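Local coordinates for protein uncharacterized ACR, COG1565 superfamily (Burkholderia thailandensis, PDB 4F3N) that is not characterised biochemically but belongs to a methyltransferase superfamily, binds S-adenosyl-L-homocysteine, and may symmetrically dimethylate protein arginines, at residues R84-Y87 against Y93-G96; R323-P328 against G333-T338. All coordinates share one frame; numbering follows the deposited sequence.

How the contacts relate
Contact 1 closes before contact 2 opens along the chain, yet the two touch, their centres about 12 Å apart and on the same side of the molecule's centre. Asp336 joins them: its OD1 is 2.5 Å from Tyr94 OH, a probable hydrogen bond. Apolar packing adds to this, with Val85 CG2 3.5 Å from Ile337 CD1. Contact 1 is the nearer to the cofactor region, the Tyr94 side chain being about 9 Å from that of Thr113 and about 12 Å from that of Asn214, both seen to bind S-adenosyl-L-homocysteine, whereas contact 2 lies away from those residues.

Contact 1: R84-Y87 against Y93-G96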
ATOM      1  N   ARG A  84       1.284  16.483  -0.046  1.00 12.99           N
ATOM      2  CA  ARG A  84       2.370  17.319  -0.492  1.00 14.23           C
ATOM      3  C   ARG A  84       3.765  16.829  -0.043  1.00 12.73           C
ATOM      4  O   ARG A  84       4.713  16.820  -0.850  1.00 12.86           O
ATOM      5  CB  ARG A  84       2.102  18.788  -0.079  1.00 16.00           C
ATOM      6  CG  ARG A  84       0.962  19.441  -0.839  1.00 18.91           C
ATOM      7  CD  ARG A  84       1.165  19.400  -2.347  1.00 21.67           C
ATOM      8  NE  ARG A  84       2.257  20.269  -2.785  1.00 24.43           N
ATOM      9  CZ  ARG A  84       2.653  20.391  -4.059  1.00 25.44           C
ATOM     10  NH1 ARG A  84       3.648  21.212  -4.380  1.00 26.24           N
ATOM     11  NH2 ARG A  84       2.070  19.680  -5.014  1.00 26.54           N
ATOM     12  N   VAL A  85       3.905  16.394   1.207  1.00 12.17           N
ATOM     13  CA  VAL A  85       5.231  15.994   1.689  1.00 12.40           C
ATOM     14  C   VAL A  85       5.674  14.683   1.049  1.00 12.30           C
ATOM     15  O   VAL A  85       6.886  14.440   0.863  1.00 13.41           O
ATOM     16  CB  VAL A  85       5.358  15.935   3.225  1.00 12.01           C
ATOM     17  CG1 VAL A  85       4.979  17.278   3.856  1.00 11.32           C
ATOM     18  CG2 VAL A  85       4.541  14.789   3.794  1.00 12.33           C
ATOM     19  N   LEU A  86       4.713  13.852   0.632  1.00 11.82           N
ATOM     20  CA  LEU A  86       5.049  12.594   0.004  1.00 12.13           C
ATOM     21  C   LEU A  86       5.184  12.727  -1.522  1.00 13.02           C
ATOM     22  O   LEU A  86       6.053  12.105  -2.103  1.00 13.97           O
ATOM     23  CB  LEU A  86       4.019  11.514   0.369  1.00 11.67           C
ATOM     24  CG  LEU A  86       3.900  11.075   1.846  1.00 11.21           C
ATOM     25  CD1 LEU A  86       2.882   9.934   1.977  1.00 11.16           C
ATOM     26  CD2 LEU A  86       5.266  10.623   2.340  1.00 11.37           C
ATOM     27  N   TYR A  87       4.334  13.535  -2.136  1.00 13.33           N
ATOM     28  CA  TYR A  87       4.153  13.500  -3.600  1.00 14.58           C
ATOM     29  C   TYR A  87       4.402  14.835  -4.309  1.00 15.53           C
ATOM     30  O   TYR A  87       4.206  14.909  -5.522  1.00 16.36           O
ATOM     31  CB  TYR A  87       2.782  12.943  -3.963  1.00 14.85           C
ATOM     32  CG  TYR A  87       2.536  11.582  -3.373  1.00 14.93           C
ATOM     33  CD1 TYR A  87       3.260  10.488  -3.830  1.00 15.82           C
ATOM     34  CD2 TYR A  87       1.644  11.388  -2.331  1.00 14.49           C
ATOM     35  CE1 TYR A  87       3.104   9.239  -3.275  1.00 15.76           C
ATOM     36  CE2 TYR A  87       1.464  10.119  -1.763  1.00 14.66           C
ATOM     37  CZ  TYR A  87       2.187   9.053  -2.246  1.00 15.52           C
ATOM     38  OH  TYR A  87       2.098   7.750  -1.750  1.00 15.74           O
ATOM     39  N   TYR A  93       8.695  13.008  -0.696  1.00 20.14           N
ATOM     40  CA  TYR A  93       9.452  11.836  -0.351  1.00 20.97           C
ATOM     41  C   TYR A  93       9.581  10.851  -1.519  1.00 23.25           C
ATOM     42  O   TYR A  93      10.674  10.309  -1.763  1.00 24.21           O
ATOM     43  CB  TYR A  93       8.812  11.095   0.792  1.00 20.75           C
ATOM     44  CG  TYR A  93       9.626   9.910   1.263  1.00 21.26           C
ATOM     45  CD1 TYR A  93      10.840  10.104   1.912  1.00 21.67           C
ATOM     46  CD2 TYR A  93       9.191   8.601   1.063  1.00 21.63           C
ATOM     47  CE1 TYR A  93      11.605   9.033   2.330  1.00 22.50           C
ATOM     48  CE2 TYR A  93       9.945   7.523   1.482  1.00 22.83           C
ATOM     49  CZ  TYR A  93      11.151   7.750   2.125  1.00 23.12           C
ATOM     50  OH  TYR A  93      11.922   6.704   2.572  1.00 24.23           O
ATOM     51  N   TYR A  94       8.458  10.590  -2.178  1.00 23.89           N
ATOM     52  CA  TYR A  94       8.391   9.542  -3.221  1.00 27.89           C
ATOM     53  C   TYR A  94       8.670  10.059  -4.609  1.00 32.51           C
ATOM     54  O   TYR A  94       8.826   9.270  -5.564  1.00 33.65           O
ATOM     55  CB  TYR A  94       7.016   8.896  -3.243  1.00 27.25           C
ATOM     56  CG  TYR A  94       6.708   8.022  -2.073  1.00 26.77           C
ATOM     57  CD1 TYR A  94       7.388   6.829  -1.870  1.00 29.49           C
ATOM     58  CD2 TYR A  94       5.731   8.365  -1.177  1.00 25.43           C
ATOM     59  CE1 TYR A  94       7.091   6.012  -0.792  1.00 28.81           C
ATOM     60  CE2 TYR A  94       5.431   7.573  -0.096  1.00 26.08           C
ATOM     61  CZ  TYR A  94       6.099   6.384   0.095  1.00 28.58           C
ATOM     62  OH  TYR A  94       5.760   5.561   1.163  1.00 28.48           O
ATOM     63  N   SER A  95       8.751  11.377  -4.730  1.00 35.20           N
ATOM     64  CA  SER A  95       8.680  12.033  -6.024  1.00 37.92           C
ATOM     65  C   SER A  95       9.915  12.890  -6.187  1.00 40.55           C
ATOM     66  O   SER A  95       9.828  14.026  -6.652  1.00 43.58           O
ATOM     67  CB  SER A  95       7.374  12.864  -6.133  1.00 36.99           C
ATOM     68  OG  SER A  95       7.196  13.712  -4.989  1.00 35.37           O
ATOM     69  N   GLY A  96      11.065  12.317  -5.817  1.00 45.55           N
ATOM     70  CA  GLY A  96      12.365  12.982  -5.928  1.00 47.16           C
ATOM     71  C   GLY A  96      13.264  12.713  -4.729  1.00 50.42           C
ATOM     72  O   GLY A  96      12.924  13.047  -3.578  1.00 53.59           O
TER
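Tyr94 lays its ring alongside Leu86 and Tyr87 at the end of helix 78-87, pointing the same way as both. The two tyrosine rings are nearly parallel, their planes at 18°, but they are slid so far apart that the centroids stand 5.4 Å from each other and overlap is slight. The nearest atoms, Tyr87 CE1 and Tyr94 CD2, are 3.5 Å apart and approach obliquely. Leu86 reaches the same side of Tyr94 from within the helix: its CB is 3.9 Å from Tyr94 CD2, and its two methyls lie by CE2. The CD2 methyl also packs on Tyr93 CB, at 3.9 Å. Beyond that atom the Tyr93 ring leaves the helix, because CG is anti to the backbone N (chi1 -176°), and its CD2 comes to rest over the centre of the Tyr94 ring.

Two backbone bonds fix this order. Tyr93 N donates to Val85 O at 2.8 Å, and Tyr94 N donates to Leu86 O, also at 2.8 Å and with a straighter N-H...O angle of 163°. Tyr87 OH bonds to Ala219 O. Ser95 OG sits against the Tyr87 carbonyl group, 3.1 Å from Tyr87 C, while its hydrogen bond goes to Ala88 O. The arrangement is that of a helix C-terminus with two carbonyls of its last turn, those of Val85 and Leu86, taken up by the returning loop, here the one leading toward helix 118-136. It lies near, but not at, the S-adenosyl-L-homocysteine site, whose Thr113 side chain is about 9 Å from that of Tyr94.

Contact 2: R323-P328 against G333-T338; sequences RAHGDP and GLQDIT
Gln335 and His325 approach from opposite directions, and the amide of the glutamine is held at both of its polar atoms. His325 NE2 donates to Gln335 OE1 at 2.7 Å, but the bond is bent, with an angle of 139° at the hydrogen. The oxygen lies in the plane of the imidazole, while ring and amide are turned 41° against each other. On the other arm, Gln335 NE2 donates to Asp327 O at 3.0 Å and nearly straight, at 166°. With OE1 and NE2 both engaged, the amide can hardly flip. The glutamine spans the gap because its chain is extended beyond CG.

This buried polar grip is the close part of the contact. The apolar part is looser: Pro328 CB meets Ile337 CD1 at 3.9 Å. A water lies beside it, donating to Pro328 O at 2.7 Å and accepting a weak bond from Gln335 NE2. Toward the outside, Gly326 is exposed and Asp327 starts its side chain away from the 333-338 segment, and OD1 bonds to Phe329 N.

Strand 317-319 runs between strands 324-325 and 336-342 in a small mixed sheet, and its Cys318 packs against His325, Pro328 and Gln335. Helix 78-87 also meets Pro328, through Phe78, and its Tyr81 OH bonds to Pro328 O.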
ATOM      1  N   ARG A 323      13.973   4.618  11.112  1.00 36.36           N
ATOM      2  CA  ARG A 323      13.611   4.680  12.521  1.00 31.31           C
ATOM      3  C   ARG A 323      12.117   5.019  12.535  1.00 27.72           C
ATOM      4  O   ARG A 323      11.712   6.040  11.980  1.00 23.83           O
ATOM      5  CB  ARG A 323      14.399   5.751  13.263  1.00 31.94           C
ATOM      6  N   ALA A 324      11.319   4.137  13.129  1.00 25.97           N
ATOM      7  CA  ALA A 324       9.858   4.291  13.227  1.00 24.03           C
ATOM      8  C   ALA A 324       9.501   5.251  14.343  1.00 23.22           C
ATOM      9  O   ALA A 324      10.019   5.155  15.444  1.00 23.06           O
ATOM     10  CB  ALA A 324       9.199   2.937  13.492  1.00 23.71           C
ATOM     11  N   HIS A 325       8.625   6.214  14.069  1.00 21.50           N
ATOM     12  CA  HIS A 325       8.197   7.157  15.099  1.00 20.28           C
ATOM     13  C   HIS A 325       6.924   7.859  14.650  1.00 20.40           C
ATOM     14  O   HIS A 325       6.547   7.768  13.503  1.00 20.19           O
ATOM     15  CB  HIS A 325       9.276   8.180  15.367  1.00 20.08           C
ATOM     16  CG  HIS A 325       9.472   9.098  14.222  1.00 18.43           C
ATOM     17  ND1 HIS A 325       8.885  10.322  14.182  1.00 18.62           N
ATOM     18  CD2 HIS A 325      10.075   8.908  12.992  1.00 17.93           C
ATOM     19  CE1 HIS A 325       9.180  10.912  13.010  1.00 17.45           C
ATOM     20  NE2 HIS A 325       9.893  10.047  12.272  1.00 17.29           N
ATOM     21  N   GLY A 326       6.284   8.593  15.551  1.00 20.62           N
ATOM     22  CA  GLY A 326       4.921   9.058  15.301  1.00 19.88           C
ATOM     23  C   GLY A 326       4.762  10.415  14.668  1.00 20.18           C
ATOM     24  O   GLY A 326       3.639  10.806  14.408  1.00 22.01           O
ATOM     25  N   ASP A 327       5.852  11.154  14.460  1.00 17.50           N
ATOM     26  CA  ASP A 327       5.746  12.589  14.170  1.00 15.98           C
ATOM     27  C   ASP A 327       5.887  12.903  12.685  1.00 14.37           C
ATOM     28  O   ASP A 327       6.985  12.927  12.142  1.00 13.81           O
ATOM     29  CB  ASP A 327       6.796  13.359  14.967  1.00 16.00           C
ATOM     30  CG  ASP A 327       6.673  14.859  14.814  1.00 15.53           C
ATOM     31  OD1 ASP A 327       5.803  15.321  14.051  1.00 15.38           O
ATOM     32  OD2 ASP A 327       7.447  15.569  15.471  1.00 16.17           O
ATOM     33  N   PRO A 328       4.765  13.221  11.999  1.00 13.04           N
ATOM     34  CA  PRO A 328       4.862  13.508  10.579  1.00 12.35           C
ATOM     35  C   PRO A 328       5.463  14.868  10.186  1.00 11.70           C
ATOM     36  O   PRO A 328       5.607  15.117   9.002  1.00 11.42           O
ATOM     37  CB  PRO A 328       3.408  13.474  10.129  1.00 12.48           C
ATOM     38  CG  PRO A 328       2.689  13.982  11.298  1.00 12.82           C
ATOM     39  CD  PRO A 328       3.384  13.369  12.486  1.00 13.26           C
ATOM     40  N   GLY A 333       9.545  15.695   3.427  1.00 11.96           N
ATOM     41  CA  GLY A 333      10.198  15.290   2.183  1.00 12.32           C
ATOM     42  C   GLY A 333      11.289  14.260   2.390  1.00 13.54           C
ATOM     43  O   GLY A 333      11.764  13.661   1.399  1.00 13.50           O
ATOM     44  N   LEU A 334      11.756  14.066   3.631  1.00 13.37           N
ATOM     45  CA  LEU A 334      12.875  13.152   3.899  1.00 13.82           C
ATOM     46  C   LEU A 334      12.481  11.912   4.685  1.00 14.30           C
ATOM     47  O   LEU A 334      13.328  11.074   5.010  1.00 14.16           O
ATOM     48  CB  LEU A 334      14.008  13.871   4.631  1.00 14.36           C
ATOM     49  CG  LEU A 334      14.523  15.154   3.989  1.00 15.15           C
ATOM     50  CD1 LEU A 334      15.677  15.731   4.830  1.00 15.37           C
ATOM     51  CD2 LEU A 334      14.971  14.922   2.545  1.00 14.97           C
ATOM     52  N   GLN A 335      11.189  11.781   5.015  1.00 13.96           N
ATOM     53  CA  GLN A 335      10.708  10.600   5.666  1.00 14.23           C
ATOM     54  C   GLN A 335       9.388  10.133   5.034  1.00 14.15           C
ATOM     55  O   GLN A 335       8.669  10.924   4.405  1.00 13.04           O
ATOM     56  CB  GLN A 335      10.542  10.835   7.186  1.00 14.13           C
ATOM     57  CG  GLN A 335       9.458  11.853   7.554  1.00 14.01           C
ATOM     58  CD  GLN A 335       9.116  11.837   9.031  1.00 14.33           C
ATOM     59  OE1 GLN A 335       9.895  11.362   9.878  1.00 15.20           O
ATOM     60  NE2 GLN A 335       7.933  12.374   9.373  1.00 13.41           N
ATOM     61  N   ASP A 336       9.116   8.848   5.229  1.00 15.52           N
ATOM     62  CA  ASP A 336       7.882   8.178   4.807  1.00 16.87           C
ATOM     63  C   ASP A 336       6.809   8.488   5.849  1.00 15.23           C
ATOM     64  O   ASP A 336       7.117   8.672   7.011  1.00 14.85           O
ATOM     65  CB  ASP A 336       8.159   6.656   4.839  1.00 21.06           C
ATOM     66  CG  ASP A 336       7.202   5.855   4.052  1.00 25.89           C
ATOM     67  OD1 ASP A 336       6.259   6.423   3.464  1.00 30.15           O
ATOM     68  OD2 ASP A 336       7.422   4.620   4.027  1.00 28.20           O
ATOM     69  N   ILE A 337       5.552   8.519   5.419  1.00 13.22           N
ATOM     70  CA  ILE A 337       4.409   8.603   6.322  1.00 12.69           C
ATOM     71  C   ILE A 337       3.412   7.559   5.815  1.00 11.98           C
ATOM     72  O   ILE A 337       3.068   7.567   4.623  1.00 11.32           O
ATOM     73  CB  ILE A 337       3.705   9.990   6.317  1.00 12.30           C
ATOM     74  CG1 ILE A 337       4.708  11.136   6.643  1.00 12.54           C
ATOM     75  CG2 ILE A 337       2.553   9.964   7.336  1.00 12.25           C
ATOM     76  CD1 ILE A 337       4.162  12.550   6.429  1.00 12.96           C
ATOM     77  N   THR A 338       3.007   6.614   6.665  1.00 11.86           N
ATOM     78  CA  THR A 338       2.070   5.582   6.222  1.00 12.12           C
ATOM     79  C   THR A 338       0.994   5.413   7.275  1.00 11.09           C
ATOM     80  O   THR A 338       1.136   5.819   8.397  1.00 10.21           O
ATOM     81  CB  THR A 338       2.743   4.185   6.016  1.00 13.40           C
ATOM     82  OG1 THR A 338       3.310   3.737   7.251  1.00 14.93           O
ATOM     83  CG2 THR A 338       3.826   4.243   4.958  1.00 15.52           C
TER
HETATM   84  O   HOH W   1       7.587  14.589   7.206  1.00 12.30           O